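Local atomic coordinates of inulin fructotransferase (Bacillus sp. snu-7, PDB entry 2INV), a protein that probably cleaves difructose units from inulin by intramolecular fructosyl transfer, releasing them as a difructose anhydride. Residues R297-G302 / A335-P340; D331-Y336 / L365-S370. All coordinates share one frame; numbering follows the deposited sequence.

Contact 1 of 2, residues R297-G302 / A335-P340; sequences RRTNEG and AYNVPP
Two successive rungs of a right-handed parallel beta-helix meet where Arg297, Arg298 and Thr299 run beside Ala335, Tyr336 and Asn337, their strand axes 4.7 Å apart. The carbonyl oxygen of Ala335 is gripped twice, from opposite faces of its plane: Arg298 N gives the routine strand bond, and Arg297 NH1 comes in from above the plane at 3.2 Å from Ala335 O. Bends at chi2 (63°) and chi3 bring the arginine chain over toward strand 335-337 for this second bond. A water joins the far end of the same guanidinium to Asn337, lying 3.0 Å from Arg297 NH2 and 2.7 Å from Asn337 OD1, while Thr299 CB lies over one face of the group. Thr299 OG1 itself donates to Asn337 O at 2.7 Å, in the carbonyl plane. On the other face of this beta-helix sheet, that of Arg298 and Tyr336, the two side chains lie side by side, pointing the same way. With CG anti to the backbone N (chi1 166°), Arg298 lays its CG against Tyr336 CD2 at 3.4 Å. Its guanidinium then spreads over Val338, whose CG2 is 3.7 Å from Arg298 CZ and also touches a face of the Tyr336 ring. Arginine suits this place because its methylenes can line a ring while NE and NH1 keep polar partners: Arg298 NE bonds Thr299 O at 2.9 Å, and NH1 forms a salt bridge with Asp315, which also accepts from Tyr336 OH. Beyond the strands, the amide of Asn300 lies across the ring of Pro339.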
# COMPACT_ATOMS: atom_id res chain seq x y z
N ARG A 297 18.10 2.36 9.69
CA ARG A 297 18.71 3.20 10.70
C ARG A 297 18.91 2.50 12.03
O ARG A 297 17.97 2.06 12.69
CB ARG A 297 17.87 4.47 10.90
CG ARG A 297 17.80 4.99 12.33
CD ARG A 297 19.16 5.41 12.84
NE ARG A 297 19.14 6.76 13.39
CZ ARG A 297 20.18 7.58 13.37
NH1 ARG A 297 21.33 7.19 12.83
NH2 ARG A 297 20.08 8.81 13.89
N ARG A 298 20.18 2.41 12.41
CA ARG A 298 20.57 1.78 13.66
C ARG A 298 21.04 2.89 14.59
O ARG A 298 21.79 3.78 14.16
CB ARG A 298 21.70 0.79 13.41
CG ARG A 298 22.43 0.32 14.65
CD ARG A 298 21.50 -0.41 15.60
NE ARG A 298 21.83 -0.14 16.99
CZ ARG A 298 22.92 -0.57 17.60
NH1 ARG A 298 23.81 -1.32 16.96
NH2 ARG A 298 23.13 -0.25 18.87
N THR A 299 20.59 2.86 15.84
CA THR A 299 21.02 3.88 16.79
C THR A 299 20.84 3.30 18.19
O THR A 299 20.52 2.11 18.34
CB THR A 299 20.21 5.19 16.64
OG1 THR A 299 20.87 6.24 17.36
CG2 THR A 299 18.80 5.02 17.16
N ASN A 300 21.05 4.12 19.20
CA ASN A 300 20.93 3.65 20.57
C ASN A 300 19.55 3.93 21.15
O ASN A 300 18.92 4.94 20.83
CB ASN A 300 22.01 4.29 21.44
CG ASN A 300 22.02 5.80 21.33
OD1 ASN A 300 22.13 6.35 20.23
ND2 ASN A 300 21.92 6.47 22.47
N GLU A 301 19.10 3.02 22.01
CA GLU A 301 17.80 3.14 22.67
C GLU A 301 17.61 4.56 23.19
O GLU A 301 18.44 5.07 23.94
CB GLU A 301 17.74 2.16 23.84
CG GLU A 301 16.59 2.40 24.80
CD GLU A 301 15.23 2.22 24.15
OE1 GLU A 301 14.87 1.06 23.85
OE2 GLU A 301 14.54 3.23 23.94
N GLY A 302 16.52 5.20 22.79
CA GLY A 302 16.28 6.58 23.20
C GLY A 302 15.32 6.83 24.35
O GLY A 302 15.30 7.94 24.89
N ALA A 335 21.88 4.44 8.05
CA ALA A 335 22.19 5.57 8.92
C ALA A 335 22.49 4.99 10.30
O ALA A 335 21.58 4.59 11.02
CB ALA A 335 21.02 6.53 9.00
N TYR A 336 23.77 4.94 10.64
CA TYR A 336 24.19 4.37 11.91
C TYR A 336 24.79 5.40 12.87
O TYR A 336 25.82 6.01 12.60
CB TYR A 336 25.18 3.24 11.61
CG TYR A 336 25.72 2.50 12.81
CD1 TYR A 336 26.68 3.09 13.63
CD2 TYR A 336 25.30 1.21 13.11
CE1 TYR A 336 27.21 2.41 14.72
CE2 TYR A 336 25.83 0.51 14.20
CZ TYR A 336 26.78 1.12 15.00
OH TYR A 336 27.31 0.44 16.07
N ASN A 337 24.11 5.58 14.00
CA ASN A 337 24.55 6.53 15.03
C ASN A 337 24.54 5.83 16.38
O ASN A 337 23.49 5.68 17.03
CB ASN A 337 23.61 7.73 15.07
CG ASN A 337 24.18 8.88 15.87
OD1 ASN A 337 23.54 9.91 16.03
ND2 ASN A 337 25.40 8.71 16.35
N VAL A 338 25.71 5.38 16.82
CA VAL A 338 25.84 4.68 18.08
C VAL A 338 27.11 5.09 18.82
O VAL A 338 28.20 5.14 18.25
CB VAL A 338 25.85 3.15 17.84
CG1 VAL A 338 26.06 2.41 19.16
CG2 VAL A 338 24.55 2.72 17.20
N PRO A 339 26.97 5.44 20.11
CA PRO A 339 28.07 5.85 20.98
C PRO A 339 29.25 4.87 20.92
O PRO A 339 29.06 3.66 21.08
CB PRO A 339 27.41 5.87 22.36
CG PRO A 339 26.07 6.44 22.04
CD PRO A 339 25.67 5.76 20.73
N PRO A 340 30.46 5.38 20.64
CA PRO A 340 31.62 4.49 20.58
C PRO A 340 31.63 3.51 21.74
O PRO A 340 32.00 2.34 21.59
CB PRO A 340 32.79 5.45 20.65
CG PRO A 340 32.30 6.61 19.87
CD PRO A 340 30.83 6.76 20.29
O HOH W 1 22.30 10.82 13.80

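Contact 2 of 2, residues D331-Y336 / L365-S370; sequences DNLFAY and LNHVVS
Phe334 and Asn366 meet across two parallel strands, the benzyl group running on from the backbone toward the asparagine. Phe334 CB sits 3.8 Å from His367 O and 4.1 Å from Val368 CG2. Since Phe334 CG is anti to the carbonyl carbon (chi1 -64°), the ring swings back along the strand: Phe334 CD1 passes 4.0 Å from His367 O, and Phe334 CE1 ends 3.7 Å from Asn366 OD1, which lies at the ring edge, in its plane. An aromatic group fits here because this face looks into the coil, where Ile296 and Ile353 also touch it. Asn332 and Asn366 form part of an asparagine ladder, the stacked asparagines known from several right-handed parallel beta-helices. Their amide planes are only 21° apart, and Asn332 ND2 donates to Asn366 OD1 at 3.1 Å, while Asn332 N reaches that oxygen more weakly. Asparagine suits the corner because its buried amide can both give and take: Asn332 OD1 accepts from Asn294 N, and Asn366 ND2 donates to Ile329 O. Bonds from Phe334 N to His367 O (2.7 Å) and from Tyr336 N to Val369 O (2.7 Å) hold the strands in register, and Leu333, His367 and Val369 face the second subunit.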
# COMPACT_ATOMS: atom_id res chain seq x y z
N ASP A 331 20.50 -0.71 -3.20
CA ASP A 331 19.76 0.54 -3.12
C ASP A 331 19.15 0.79 -1.74
O ASP A 331 18.00 1.19 -1.63
CB ASP A 331 18.67 0.54 -4.19
CG ASP A 331 18.04 1.89 -4.37
OD1 ASP A 331 18.78 2.89 -4.36
OD2 ASP A 331 16.81 1.95 -4.54
N ASN A 332 19.95 0.55 -0.70
CA ASN A 332 19.51 0.76 0.69
C ASN A 332 20.33 1.90 1.31
O ASN A 332 21.48 2.12 0.92
CB ASN A 332 19.75 -0.51 1.52
CG ASN A 332 18.91 -1.69 1.06
OD1 ASN A 332 17.68 -1.62 1.03
ND2 ASN A 332 19.58 -2.78 0.69
N LEU A 333 19.73 2.63 2.26
CA LEU A 333 20.45 3.72 2.92
C LEU A 333 20.63 3.37 4.40
O LEU A 333 19.65 3.23 5.13
CB LEU A 333 19.69 5.05 2.78
CG LEU A 333 20.48 6.34 3.07
CD1 LEU A 333 19.63 7.55 2.73
CD2 LEU A 333 20.93 6.39 4.52
N PHE A 334 21.88 3.22 4.82
CA PHE A 334 22.19 2.89 6.21
C PHE A 334 22.63 4.11 7.01
O PHE A 334 23.65 4.73 6.70
CB PHE A 334 23.31 1.84 6.29
CG PHE A 334 22.94 0.50 5.70
CD1 PHE A 334 22.89 0.32 4.32
CD2 PHE A 334 22.68 -0.58 6.53
CE1 PHE A 334 22.58 -0.92 3.78
CE2 PHE A 334 22.37 -1.83 5.99
CZ PHE A 334 22.32 -2.00 4.62
N ALA A 335 21.88 4.44 8.05
CA ALA A 335 22.19 5.57 8.92
C ALA A 335 22.49 4.99 10.30
O ALA A 335 21.58 4.59 11.02
CB ALA A 335 21.02 6.53 9.00
N TYR A 336 23.77 4.94 10.64
CA TYR A 336 24.19 4.37 11.91
C TYR A 336 24.79 5.40 12.87
O TYR A 336 25.82 6.01 12.60
CB TYR A 336 25.18 3.24 11.61
CG TYR A 336 25.72 2.50 12.81
CD1 TYR A 336 26.68 3.09 13.63
CD2 TYR A 336 25.30 1.21 13.11
CE1 TYR A 336 27.21 2.41 14.72
CE2 TYR A 336 25.83 0.51 14.20
CZ TYR A 336 26.78 1.12 15.00
OH TYR A 336 27.31 0.44 16.07
N LEU A 365 25.17 -0.61 -4.55
CA LEU A 365 24.59 0.70 -4.26
C LEU A 365 23.90 0.80 -2.90
O LEU A 365 22.67 0.89 -2.81
CB LEU A 365 23.61 1.11 -5.36
CG LEU A 365 23.17 2.57 -5.31
CD1 LEU A 365 24.40 3.47 -5.34
CD2 LEU A 365 22.26 2.88 -6.49
N ASN A 366 24.71 0.80 -1.85
CA ASN A 366 24.24 0.91 -0.48
C ASN A 366 25.03 2.05 0.16
O ASN A 366 26.25 1.95 0.33
CB ASN A 366 24.50 -0.40 0.28
CG ASN A 366 23.58 -1.52 -0.17
OD1 ASN A 366 22.39 -1.53 0.16
ND2 ASN A 366 24.13 -2.45 -0.94
N HIS A 367 24.32 3.12 0.51
CA HIS A 367 24.95 4.28 1.11
C HIS A 367 24.99 4.18 2.64
O HIS A 367 23.94 4.05 3.28
CB HIS A 367 24.22 5.56 0.70
CG HIS A 367 24.88 6.81 1.18
ND1 HIS A 367 24.17 7.86 1.73
CD2 HIS A 367 26.18 7.20 1.18
CE1 HIS A 367 25.01 8.84 2.04
NE2 HIS A 367 26.23 8.46 1.72
N VAL A 368 26.19 4.25 3.20
CA VAL A 368 26.37 4.18 4.63
C VAL A 368 26.76 5.53 5.21
O VAL A 368 27.60 6.24 4.66
CB VAL A 368 27.46 3.15 5.01
CG1 VAL A 368 27.71 3.20 6.52
CG2 VAL A 368 27.03 1.76 4.58
N VAL A 369 26.15 5.86 6.34
CA VAL A 369 26.43 7.09 7.04
C VAL A 369 26.58 6.67 8.49
O VAL A 369 25.67 6.07 9.06
CB VAL A 369 25.25 8.08 6.96
CG1 VAL A 369 25.64 9.40 7.61
CG2 VAL A 369 24.84 8.28 5.52
N SER A 370 27.72 6.98 9.08
CA SER A 370 27.90 6.61 10.46
C SER A 370 28.86 7.54 11.16
O SER A 370 29.76 8.11 10.54
CB SER A 370 28.36 5.16 10.59
OG SER A 370 29.65 4.98 10.04

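From the N terminus the chain passes 297-302, leaves the strand through a turn of loop and strand 320-323, and returns at 335-340, where contact 1 closes a coil of 32 intervening residues. Before that return is complete, at 331-336, contact 2 opens; the chain then goes out through strand 351-357 and comes back at 365-370 after 28 residues. The two closures follow in series, neither enclosing nor crossing the other, and meet at Ala335 and Tyr336. Strand 328-337 is the middle rung, with 285-299 on one edge and 362-370 on the other. Together the contacts stack three consecutive coils of the beta-helix, on a flank that also touches the second subunit.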